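Local coordinates for protein Rho-class glutathione S-transferase (Laternula elliptica, PDB 3QAV) that binds glutathione and, as a cytosolic glutathione S-transferase, probably transfers it to electrophilic compounds, at residues P27-G32 and W39-V44; K55-S60 and G76-F81; S126-N131 and V186-M191; I195-A200 and P227-E232. All blocks are in the same frame, centred on the assembly; numbering follows the deposited sequence.

Contact 1 (P27-G32 and W39-V44); sequences PFVYWG and WKVLLV
Leu42 meets Trp31 with one methyl group set almost exactly over the indole. CD1 of Leu42 stands 3.5 Å from the centroid of the Trp31 six-membered ring and only 3° off the ring normal, a CH-pi contact over the middle of one face. Its second methyl, CD2, lies nearer the five-membered ring of the same indole, 3.9 Å from NE1 of Trp31, so the forked end of the leucine rests along the length of the indole. The tryptophan offers this face because its CG lies between the backbone N and the carbonyl carbon (chi1 63°), and its side chain crosses that of Leu42 at about a right angle. Two residues back along the strand, Val29 points to the same side. Its CG1 packs against CD2 of Leu42 at 4.3 Å, while CG2 of Val29 meets CG1 of Val41 at 4.3 Å. No hydrogen bond crosses this wholly buried, apolar interface; the indole N-H of Trp31 is instead bonded to Glu54. Strand 28-31 and the helical segment 39-44 run roughly antiparallel, at 149° with axes 9.8 Å apart, as the first strand and helix of a beta-alpha-beta unit completed by strand 53-56. Strand 28-31 pairs in the sheet with 53-56 and 80-83; Val41 touches Ile94, and Val44 touches Cys95 and Leu98, of helix 91-101.

Contact 2 (K55-S60 and G76-F81); sequences KIISFS and GQVPTF
Phe59 swings its CG away from its own carbonyl carbon, to a place beside the backbone N (chi1 -81°), and this carries the far end of the ring to Val78. Val78 itself holds a strained rotation (chi1 93°) that leaves CG2 improbably close to O of Tyr30, so its methyl positions are approximate. As modelled, the shortest approach is between CZ of Phe59 and CG1 of Val78, at 3.5 Å, and CE1 of Phe59 follows at 4.0 Å from the same methyl. The methyl comes at the ring on a slant, and the two side chains cross obliquely. His64 meets the Phe59 ring edge-to-face. Ile57 adds a looser contact, its CG1 lying 4.3 Å from the doubtful CG2 of Val78, and its terminal CD1 sits 4.0 Å above the plane of the Phe59 ring, over the centre. One valine is thus met by a small apolar pair in which the isoleucine backs the aromatic ring. The contact is partly buried, without a hydrogen bond across it. Within segment 76-81 a weak bond links OG1 of Thr80 to O of Gln77. The peptide between Val78 and Pro79 is cis, the hallmark of the thioredoxin-like fold of glutathione S-transferases, in which the residue before the cis-proline binds glutathione; Gln77 and Val78 bind it in this protein, although the site is not occupied in this chain.

Contact 3 (S126-N131 and V186-M191); sequences SNISTN and VFFFPM
Helical segments 126-131 and 186-191 run in much the same direction, 25° apart with axes 10.3 Å from each other at closest approach, but staggered, so that Met191 at the end of one comes beside Ile128 near the start of the other. Met191 reaches over with its thioether: its SD lies 3.9 Å from CB of Ile128 and 4.1 Å from CD1 of that residue, the two side chains crossing at a slant. The placement of the terminal methyl beyond the sulfur is doubtful. The CD1 end of Ile128 goes on to Phe188, carried there by CG1 lying anti to the carbonyl carbon (chi1 -62°) and an extended chi2. It comes to the edge of the aromatic ring, near its plane, with CD1 of Ile128 3.5 Å from CE1 of Phe188, and the side chains meet at about a right angle. Ile128 thus lies between the methionine sulfur and the edge of the phenylalanine ring. Around this buried contact, helix 148-172 supplies Trp165, which stacks on Phe188 and also touches Ile128. Val186 and Pro190 of helix 183-197 also pack on helix 36-47; from helix 126-131, Asn127 packs on Arg75 of the second subunit.

Contact 4 (I195-A200 and P227-E232); sequences IVRQGA and PPHWAE
A Schellman motif closes helix 183-197, with Gly199 at positive phi, and the last helical turn ahead of it carries Arg197 to a stacked cation-pi contact with Trp230 in the loop after helix 220-224. The guanidinium of Arg197 lies flat on the indole, planes only 6° apart and centres 3.8 Å from each other. Its CZ is 3.5 Å from CD1 of Trp230, over the five-membered ring, the cation-pi contact. The aliphatic part continues the overlap: CD of Arg197 stands 3.7 Å from the centroid of that five-membered ring, 11° off the normal, a CH-pi contact, and CB reaches the far rim at CH2 of Trp230, 3.8 Å away. Such a long alignment is possible because the chain leaves with CG anti to the backbone N (chi1 162°) and then bends once, at chi2, before running straight along the ring. The opposite face of the indole is taken by Pro227, whose CG lies 3.5 Å above the plane, so the tryptophan is clasped between proline and arginine. NH2 of Arg197 makes a weak, bent bond to O of Trp230, 3.3 Å long, and NH1 is hydrogen-bonded to the hydroxyl of Ser233. His229, bonded through ND1 to Ser33, sits near the guanidinium with its NE2 4.2 Å from NH1 of Arg197. This surface contact pins the loop beyond helix 220-224 to the C-terminal end of helix 183-197, while Trp39 of helix 36-47 touches both Pro227 and Trp230.

In the fold
From the N terminus the four contacts come in series, each closing before the next opens, so none nest or cross. Contact 1 closes a short loop between strand 28-31 and helix 36-47; contact 2 spans the connection, with helix 67-72, from strand 53-56 to strand 80-83. The two share one sheet and touch through Tyr30, Trp31, Ile57, Val78 and Thr80. Contact 3 closes a much longer, mostly helical excursion within the helical domain, and contact 4 joins the end of the same helix, 183-197, to the later loop; Ile128 and Ile195 touch between them. Helix 36-47 makes much of the link: Lys40 and Trp39 meet contact 3, and Trp39 also meets contact 4, as does Trp31 through Pro228.

Contact 1 (P27-G32 and W39-V44)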
# COMPACT_ATOMS: atom_id res chain seq x y z
N PRO A 27 6.73 -21.66 -9.91
CA PRO A 27 5.77 -20.55 -9.83
C PRO A 27 5.00 -20.39 -11.13
O PRO A 27 5.52 -20.66 -12.21
CB PRO A 27 6.66 -19.35 -9.54
CG PRO A 27 7.77 -19.94 -8.75
CD PRO A 27 8.07 -21.22 -9.50
N PHE A 28 3.75 -19.95 -11.01
CA PHE A 28 2.90 -19.71 -12.17
C PHE A 28 2.24 -18.36 -11.92
O PHE A 28 1.67 -18.13 -10.85
CB PHE A 28 1.84 -20.80 -12.31
CG PHE A 28 1.03 -20.68 -13.57
CD1 PHE A 28 0.08 -19.67 -13.72
CD2 PHE A 28 1.24 -21.56 -14.63
CE1 PHE A 28 -0.65 -19.53 -14.91
CE2 PHE A 28 0.52 -21.43 -15.83
CZ PHE A 28 -0.43 -20.41 -15.96
N VAL A 29 2.31 -17.47 -12.90
CA VAL A 29 1.72 -16.15 -12.73
C VAL A 29 0.77 -15.70 -13.83
O VAL A 29 1.12 -15.70 -15.01
CB VAL A 29 2.83 -15.09 -12.56
CG1 VAL A 29 3.86 -15.24 -13.66
CG2 VAL A 29 2.24 -13.70 -12.59
N TYR A 30 -0.44 -15.33 -13.42
CA TYR A 30 -1.45 -14.82 -14.33
C TYR A 30 -1.25 -13.31 -14.26
O TYR A 30 -1.24 -12.74 -13.16
CB TYR A 30 -2.88 -15.13 -13.85
CG TYR A 30 -3.25 -16.60 -13.82
CD1 TYR A 30 -2.89 -17.40 -12.74
CD2 TYR A 30 -3.98 -17.17 -14.86
CE1 TYR A 30 -3.25 -18.75 -12.70
CE2 TYR A 30 -4.35 -18.52 -14.83
CZ TYR A 30 -3.99 -19.30 -13.74
OH TYR A 30 -4.36 -20.62 -13.69
N TRP A 31 -1.09 -12.66 -15.40
CA TRP A 31 -0.87 -11.22 -15.41
C TRP A 31 -1.31 -10.58 -16.72
O TRP A 31 -1.53 -11.25 -17.72
CB TRP A 31 0.61 -10.92 -15.17
CG TRP A 31 1.50 -11.46 -16.24
CD1 TRP A 31 1.99 -12.73 -16.34
CD2 TRP A 31 2.04 -10.73 -17.35
NE1 TRP A 31 2.81 -12.84 -17.44
CE2 TRP A 31 2.86 -11.63 -18.07
CE3 TRP A 31 1.92 -9.41 -17.80
CZ2 TRP A 31 3.56 -11.25 -19.23
CZ3 TRP A 31 2.61 -9.03 -18.95
CH2 TRP A 31 3.42 -9.95 -19.65
N GLY A 32 -1.39 -9.25 -16.70
CA GLY A 32 -1.81 -8.52 -17.88
C GLY A 32 -0.88 -7.38 -18.25
O GLY A 32 -0.10 -6.90 -17.42
N TRP A 39 3.87 -6.05 -13.31
CA TRP A 39 5.26 -5.77 -13.69
C TRP A 39 6.17 -6.02 -12.50
O TRP A 39 7.23 -6.61 -12.65
CB TRP A 39 5.39 -4.31 -14.15
CG TRP A 39 6.55 -4.06 -15.07
CD1 TRP A 39 7.66 -4.85 -15.23
CD2 TRP A 39 6.73 -2.94 -15.94
NE1 TRP A 39 8.52 -4.28 -16.14
CE2 TRP A 39 7.98 -3.10 -16.59
CE3 TRP A 39 5.97 -1.80 -16.23
CZ2 TRP A 39 8.47 -2.17 -17.51
CZ3 TRP A 39 6.46 -0.88 -17.15
CH2 TRP A 39 7.70 -1.07 -17.78
N LYS A 40 5.76 -5.57 -11.33
CA LYS A 40 6.54 -5.76 -10.11
C LYS A 40 6.91 -7.23 -9.95
O LYS A 40 8.08 -7.57 -9.72
CB LYS A 40 5.73 -5.32 -8.88
CG LYS A 40 5.63 -3.82 -8.67
CD LYS A 40 4.52 -3.48 -7.66
CE LYS A 40 4.77 -4.09 -6.28
NZ LYS A 40 3.66 -3.82 -5.30
N VAL A 41 5.91 -8.09 -10.08
CA VAL A 41 6.11 -9.52 -9.95
C VAL A 41 7.07 -10.10 -11.00
O VAL A 41 7.95 -10.89 -10.67
CB VAL A 41 4.75 -10.27 -10.01
CG1 VAL A 41 4.98 -11.78 -9.95
CG2 VAL A 41 3.89 -9.85 -8.81
N LEU A 42 6.90 -9.71 -12.26
CA LEU A 42 7.76 -10.22 -13.32
C LEU A 42 9.21 -9.79 -13.11
O LEU A 42 10.14 -10.56 -13.38
CB LEU A 42 7.27 -9.73 -14.69
CG LEU A 42 5.84 -10.14 -15.09
CD1 LEU A 42 5.52 -9.57 -16.47
CD2 LEU A 42 5.72 -11.66 -15.09
N LEU A 43 9.40 -8.57 -12.63
CA LEU A 43 10.74 -8.04 -12.39
C LEU A 43 11.45 -8.82 -11.29
O LEU A 43 12.62 -9.14 -11.41
CB LEU A 43 10.68 -6.56 -12.02
CG LEU A 43 10.51 -5.58 -13.18
CD1 LEU A 43 10.56 -4.16 -12.66
CD2 LEU A 43 11.64 -5.80 -14.19
N VAL A 44 10.74 -9.11 -10.21
CA VAL A 44 11.33 -9.87 -9.11
C VAL A 44 11.75 -11.26 -9.61
O VAL A 44 12.85 -11.71 -9.33
CB VAL A 44 10.34 -10.05 -7.94
CG1 VAL A 44 10.91 -11.04 -6.92
CG2 VAL A 44 10.07 -8.72 -7.29

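Contact 2 (K55-S60 and G76-F81)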
# COMPACT_ATOMS: atom_id res chain seq x y z
N LYS A 55 0.56 -17.06 -17.71
CA LYS A 55 -0.63 -16.97 -18.54
C LYS A 55 -0.92 -15.49 -18.71
O LYS A 55 -1.34 -14.81 -17.77
CB LYS A 55 -1.82 -17.66 -17.87
CG LYS A 55 -3.11 -17.60 -18.68
CD LYS A 55 -2.92 -18.18 -20.07
CE LYS A 55 -4.23 -18.22 -20.85
NZ LYS A 55 -5.20 -19.21 -20.30
N ILE A 56 -0.65 -14.98 -19.91
CA ILE A 56 -0.88 -13.57 -20.21
C ILE A 56 -2.37 -13.41 -20.53
O ILE A 56 -2.83 -13.87 -21.58
CB ILE A 56 -0.05 -13.12 -21.43
CG1 ILE A 56 1.44 -13.33 -21.14
CG2 ILE A 56 -0.34 -11.66 -21.73
CD1 ILE A 56 2.38 -12.80 -22.23
N ILE A 57 -3.11 -12.76 -19.64
CA ILE A 57 -4.54 -12.58 -19.85
C ILE A 57 -4.86 -11.32 -20.65
O ILE A 57 -3.99 -10.49 -20.87
CB ILE A 57 -5.32 -12.56 -18.50
CG1 ILE A 57 -4.91 -11.36 -17.63
CG2 ILE A 57 -5.03 -13.84 -17.74
CD1 ILE A 57 -5.57 -10.03 -18.00
N SER A 58 -6.11 -11.20 -21.08
CA SER A 58 -6.53 -10.04 -21.85
C SER A 58 -7.48 -9.16 -21.06
O SER A 58 -8.61 -9.56 -20.78
CB SER A 58 -7.22 -10.46 -23.14
OG SER A 58 -7.83 -9.34 -23.77
N PHE A 59 -7.03 -7.96 -20.71
CA PHE A 59 -7.88 -7.05 -19.96
C PHE A 59 -9.09 -6.67 -20.80
O PHE A 59 -10.22 -6.78 -20.34
CB PHE A 59 -7.11 -5.78 -19.58
CG PHE A 59 -6.24 -5.95 -18.36
CD1 PHE A 59 -6.80 -6.26 -17.13
CD2 PHE A 59 -4.86 -5.75 -18.44
CE1 PHE A 59 -6.00 -6.37 -15.99
CE2 PHE A 59 -4.05 -5.86 -17.31
CZ PHE A 59 -4.63 -6.17 -16.08
N SER A 60 -8.86 -6.25 -22.05
CA SER A 60 -9.97 -5.85 -22.91
C SER A 60 -11.01 -6.95 -23.12
O SER A 60 -12.16 -6.67 -23.43
CB SER A 60 -9.44 -5.35 -24.27
OG SER A 60 -8.73 -6.36 -24.96
N GLY A 76 -11.05 -11.35 -8.52
CA GLY A 76 -10.97 -11.30 -9.96
C GLY A 76 -10.00 -10.23 -10.42
O GLY A 76 -10.33 -9.36 -11.23
N GLN A 77 -8.78 -10.29 -9.89
CA GLN A 77 -7.76 -9.32 -10.25
C GLN A 77 -6.49 -10.05 -10.64
O GLN A 77 -6.34 -11.25 -10.40
CB GLN A 77 -7.44 -8.38 -9.09
CG GLN A 77 -8.61 -7.65 -8.50
CD GLN A 77 -8.18 -6.61 -7.49
OE1 GLN A 77 -7.43 -6.91 -6.55
NE2 GLN A 77 -8.65 -5.38 -7.68
N VAL A 78 -5.58 -9.29 -11.22
CA VAL A 78 -4.29 -9.81 -11.62
C VAL A 78 -3.29 -8.82 -11.00
O VAL A 78 -3.59 -7.64 -10.89
CB VAL A 78 -4.21 -9.85 -13.17
CG1 VAL A 78 -3.59 -8.59 -13.73
CG2 VAL A 78 -3.49 -11.09 -13.61
N PRO A 79 -2.10 -9.29 -10.61
CA PRO A 79 -1.61 -10.66 -10.71
C PRO A 79 -2.18 -11.66 -9.70
O PRO A 79 -2.54 -11.31 -8.58
CB PRO A 79 -0.11 -10.49 -10.50
CG PRO A 79 -0.08 -9.44 -9.43
CD PRO A 79 -1.08 -8.43 -9.99
N THR A 80 -2.27 -12.91 -10.15
CA THR A 80 -2.71 -14.01 -9.32
C THR A 80 -1.50 -14.92 -9.47
O THR A 80 -1.01 -15.12 -10.58
CB THR A 80 -3.98 -14.68 -9.85
OG1 THR A 80 -5.09 -13.78 -9.70
CG2 THR A 80 -4.28 -15.96 -9.08
N PHE A 81 -1.02 -15.45 -8.36
CA PHE A 81 0.19 -16.25 -8.39
C PHE A 81 0.10 -17.53 -7.58
O PHE A 81 -0.51 -17.55 -6.51
CB PHE A 81 1.32 -15.36 -7.85
CG PHE A 81 2.62 -16.07 -7.59
CD1 PHE A 81 3.66 -15.99 -8.51
CD2 PHE A 81 2.83 -16.74 -6.39
CE1 PHE A 81 4.90 -16.57 -8.24
CE2 PHE A 81 4.06 -17.33 -6.12
CZ PHE A 81 5.09 -17.24 -7.04

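Contact 3 (S126-N131 and V186-M191)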
# COMPACT_ATOMS: atom_id res chain seq x y z
N SER A 126 3.56 4.45 -3.33
CA SER A 126 2.11 4.50 -3.47
C SER A 126 1.62 5.94 -3.66
O SER A 126 0.58 6.17 -4.27
CB SER A 126 1.41 3.89 -2.25
OG SER A 126 1.34 4.82 -1.19
N ASN A 127 2.38 6.90 -3.13
CA ASN A 127 2.04 8.32 -3.26
C ASN A 127 2.09 8.78 -4.71
O ASN A 127 1.50 9.79 -5.07
CB ASN A 127 3.01 9.19 -2.47
CG ASN A 127 2.78 9.11 -0.99
OD1 ASN A 127 1.68 9.37 -0.51
ND2 ASN A 127 3.83 8.76 -0.24
N ILE A 128 2.84 8.06 -5.54
CA ILE A 128 2.96 8.41 -6.94
C ILE A 128 1.63 8.14 -7.62
O ILE A 128 1.16 8.95 -8.41
CB ILE A 128 4.07 7.60 -7.63
CG1 ILE A 128 5.42 7.93 -6.98
CG2 ILE A 128 4.09 7.91 -9.14
CD1 ILE A 128 6.59 7.10 -7.49
N SER A 129 1.03 7.00 -7.30
CA SER A 129 -0.27 6.65 -7.86
C SER A 129 -1.28 7.73 -7.52
O SER A 129 -1.97 8.25 -8.39
CB SER A 129 -0.77 5.32 -7.28
OG SER A 129 0.08 4.24 -7.63
N THR A 130 -1.36 8.07 -6.24
CA THR A 130 -2.31 9.06 -5.78
C THR A 130 -2.05 10.49 -6.24
O THR A 130 -2.95 11.15 -6.75
CB THR A 130 -2.39 9.06 -4.24
OG1 THR A 130 -1.11 9.40 -3.70
CG2 THR A 130 -2.79 7.68 -3.74
N ASN A 131 -0.82 10.97 -6.07
CA ASN A 131 -0.51 12.35 -6.45
C ASN A 131 -0.22 12.59 -7.92
O ASN A 131 -0.46 13.68 -8.43
CB ASN A 131 0.64 12.88 -5.60
CG ASN A 131 0.35 12.77 -4.11
OD1 ASN A 131 -0.78 12.96 -3.68
ND2 ASN A 131 1.39 12.48 -3.32
N VAL A 186 11.95 -2.08 -7.97
CA VAL A 186 10.93 -2.94 -8.56
C VAL A 186 9.58 -2.22 -8.44
O VAL A 186 8.74 -2.29 -9.34
CB VAL A 186 10.85 -4.28 -7.79
CG1 VAL A 186 9.57 -5.00 -8.14
CG2 VAL A 186 12.05 -5.14 -8.12
N PHE A 187 9.38 -1.54 -7.32
CA PHE A 187 8.13 -0.82 -7.09
C PHE A 187 8.11 0.52 -7.80
O PHE A 187 7.10 0.93 -8.36
CB PHE A 187 7.94 -0.57 -5.58
CG PHE A 187 7.53 -1.79 -4.79
CD1 PHE A 187 8.27 -2.96 -4.87
CD2 PHE A 187 6.42 -1.75 -3.96
CE1 PHE A 187 7.89 -4.09 -4.13
CE2 PHE A 187 6.04 -2.86 -3.21
CZ PHE A 187 6.78 -4.03 -3.30
N PHE A 188 9.25 1.20 -7.78
CA PHE A 188 9.35 2.54 -8.36
C PHE A 188 9.33 2.64 -9.88
O PHE A 188 8.49 3.32 -10.45
CB PHE A 188 10.61 3.22 -7.83
CG PHE A 188 10.76 4.64 -8.26
CD1 PHE A 188 9.80 5.59 -7.94
CD2 PHE A 188 11.88 5.04 -8.98
CE1 PHE A 188 9.95 6.92 -8.32
CE2 PHE A 188 12.04 6.38 -9.37
CZ PHE A 188 11.07 7.31 -9.04
N PHE A 189 10.27 1.97 -10.53
CA PHE A 189 10.39 2.04 -11.98
C PHE A 189 9.10 1.87 -12.79
O PHE A 189 8.80 2.69 -13.66
CB PHE A 189 11.42 1.03 -12.47
CG PHE A 189 11.53 0.98 -13.95
CD1 PHE A 189 12.22 1.97 -14.64
CD2 PHE A 189 10.90 -0.03 -14.67
CE1 PHE A 189 12.27 1.96 -16.03
CE2 PHE A 189 10.95 -0.05 -16.05
CZ PHE A 189 11.63 0.95 -16.73
N PRO A 190 8.34 0.79 -12.54
CA PRO A 190 7.10 0.63 -13.32
C PRO A 190 6.25 1.90 -13.32
O PRO A 190 5.63 2.25 -14.33
CB PRO A 190 6.41 -0.52 -12.61
CG PRO A 190 7.57 -1.39 -12.21
CD PRO A 190 8.56 -0.37 -11.66
N MET A 191 6.23 2.59 -12.19
CA MET A 191 5.45 3.81 -12.09
C MET A 191 6.06 4.91 -12.95
O MET A 191 5.34 5.70 -13.56
CB MET A 191 5.36 4.24 -10.63
CG MET A 191 4.55 3.25 -9.80
SD MET A 191 4.35 3.76 -8.10
CE MET A 191 2.77 4.55 -8.18

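Contact 4 (I195-A200 and P227-E232)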
# COMPACT_ATOMS: atom_id res chain seq x y z
N ILE A 195 4.58 6.71 -16.38
CA ILE A 195 4.57 8.16 -16.52
C ILE A 195 5.10 8.55 -17.89
O ILE A 195 4.47 9.33 -18.61
CB ILE A 195 5.43 8.83 -15.41
CG1 ILE A 195 4.74 8.68 -14.05
CG2 ILE A 195 5.66 10.31 -15.72
CD1 ILE A 195 5.58 9.12 -12.86
N VAL A 196 6.26 8.01 -18.26
CA VAL A 196 6.85 8.30 -19.56
C VAL A 196 5.90 7.82 -20.66
O VAL A 196 5.73 8.49 -21.67
CB VAL A 196 8.21 7.58 -19.72
CG1 VAL A 196 8.72 7.75 -21.15
CG2 VAL A 196 9.22 8.14 -18.73
N ARG A 197 5.29 6.66 -20.45
CA ARG A 197 4.36 6.11 -21.44
C ARG A 197 3.27 7.13 -21.75
O ARG A 197 2.87 7.29 -22.90
CB ARG A 197 3.73 4.81 -20.91
CG ARG A 197 2.46 4.36 -21.62
CD ARG A 197 2.71 3.80 -23.02
NE ARG A 197 1.48 3.25 -23.60
CZ ARG A 197 1.37 2.76 -24.83
NH1 ARG A 197 0.20 2.30 -25.25
NH2 ARG A 197 2.41 2.73 -25.65
N GLN A 198 2.78 7.81 -20.72
CA GLN A 198 1.73 8.80 -20.90
C GLN A 198 2.27 10.07 -21.56
O GLN A 198 1.55 11.06 -21.69
CB GLN A 198 1.10 9.14 -19.55
CG GLN A 198 0.31 8.00 -18.93
CD GLN A 198 -1.00 7.73 -19.64
OE1 GLN A 198 -1.46 8.54 -20.45
NE2 GLN A 198 -1.63 6.60 -19.32
N GLY A 199 3.54 10.04 -21.95
CA GLY A 199 4.13 11.17 -22.64
C GLY A 199 4.84 12.26 -21.85
O GLY A 199 5.05 13.35 -22.37
N ALA A 200 5.20 11.98 -20.60
CA ALA A 200 5.90 12.98 -19.80
C ALA A 200 7.30 13.22 -20.38
O ALA A 200 7.98 12.27 -20.80
CB ALA A 200 6.00 12.53 -18.36
N PRO A 227 5.62 -3.89 -21.04
CA PRO A 227 4.23 -4.28 -21.31
C PRO A 227 4.07 -4.62 -22.79
O PRO A 227 4.24 -3.76 -23.65
CB PRO A 227 3.44 -3.03 -20.92
CG PRO A 227 4.25 -2.48 -19.78
CD PRO A 227 5.67 -2.62 -20.29
N PRO A 228 3.74 -5.88 -23.10
CA PRO A 228 3.58 -6.30 -24.49
C PRO A 228 2.72 -5.45 -25.43
O PRO A 228 3.07 -5.32 -26.60
CB PRO A 228 3.06 -7.74 -24.38
CG PRO A 228 2.53 -7.83 -22.98
CD PRO A 228 3.50 -7.02 -22.19
N HIS A 229 1.64 -4.86 -24.94
CA HIS A 229 0.76 -4.09 -25.82
C HIS A 229 1.21 -2.68 -26.18
O HIS A 229 0.64 -2.07 -27.08
CB HIS A 229 -0.68 -4.04 -25.28
CG HIS A 229 -0.95 -2.90 -24.34
ND1 HIS A 229 -0.69 -2.97 -22.99
CD2 HIS A 229 -1.50 -1.68 -24.55
CE1 HIS A 229 -1.08 -1.85 -22.41
NE2 HIS A 229 -1.57 -1.05 -23.33
N TRP A 230 2.24 -2.17 -25.51
CA TRP A 230 2.73 -0.82 -25.78
C TRP A 230 3.41 -0.65 -27.14
O TRP A 230 3.30 0.40 -27.77
CB TRP A 230 3.72 -0.39 -24.69
CG TRP A 230 3.10 -0.07 -23.36
CD1 TRP A 230 1.78 -0.17 -23.01
CD2 TRP A 230 3.78 0.40 -22.19
NE1 TRP A 230 1.60 0.22 -21.71
CE2 TRP A 230 2.81 0.57 -21.18
CE3 TRP A 230 5.12 0.70 -21.90
CZ2 TRP A 230 3.14 1.02 -19.89
CZ3 TRP A 230 5.45 1.15 -20.63
CH2 TRP A 230 4.46 1.31 -19.64
N ALA A 231 4.12 -1.68 -27.59
CA ALA A 231 4.83 -1.60 -28.86
C ALA A 231 3.96 -1.18 -30.04
O ALA A 231 4.34 -0.30 -30.80
CB ALA A 231 5.49 -2.95 -29.16
N GLU A 232 2.79 -1.80 -30.17
CA GLU A 232 1.89 -1.51 -31.29
C GLU A 232 0.69 -0.63 -30.96
O GLU A 232 -0.24 -0.52 -31.75
CB GLU A 232 1.37 -2.83 -31.88
CG GLU A 232 2.46 -3.73 -32.44
CD GLU A 232 3.16 -3.10 -33.63
OE1 GLU A 232 2.88 -1.92 -33.94
OE2 GLU A 232 3.99 -3.79 -34.26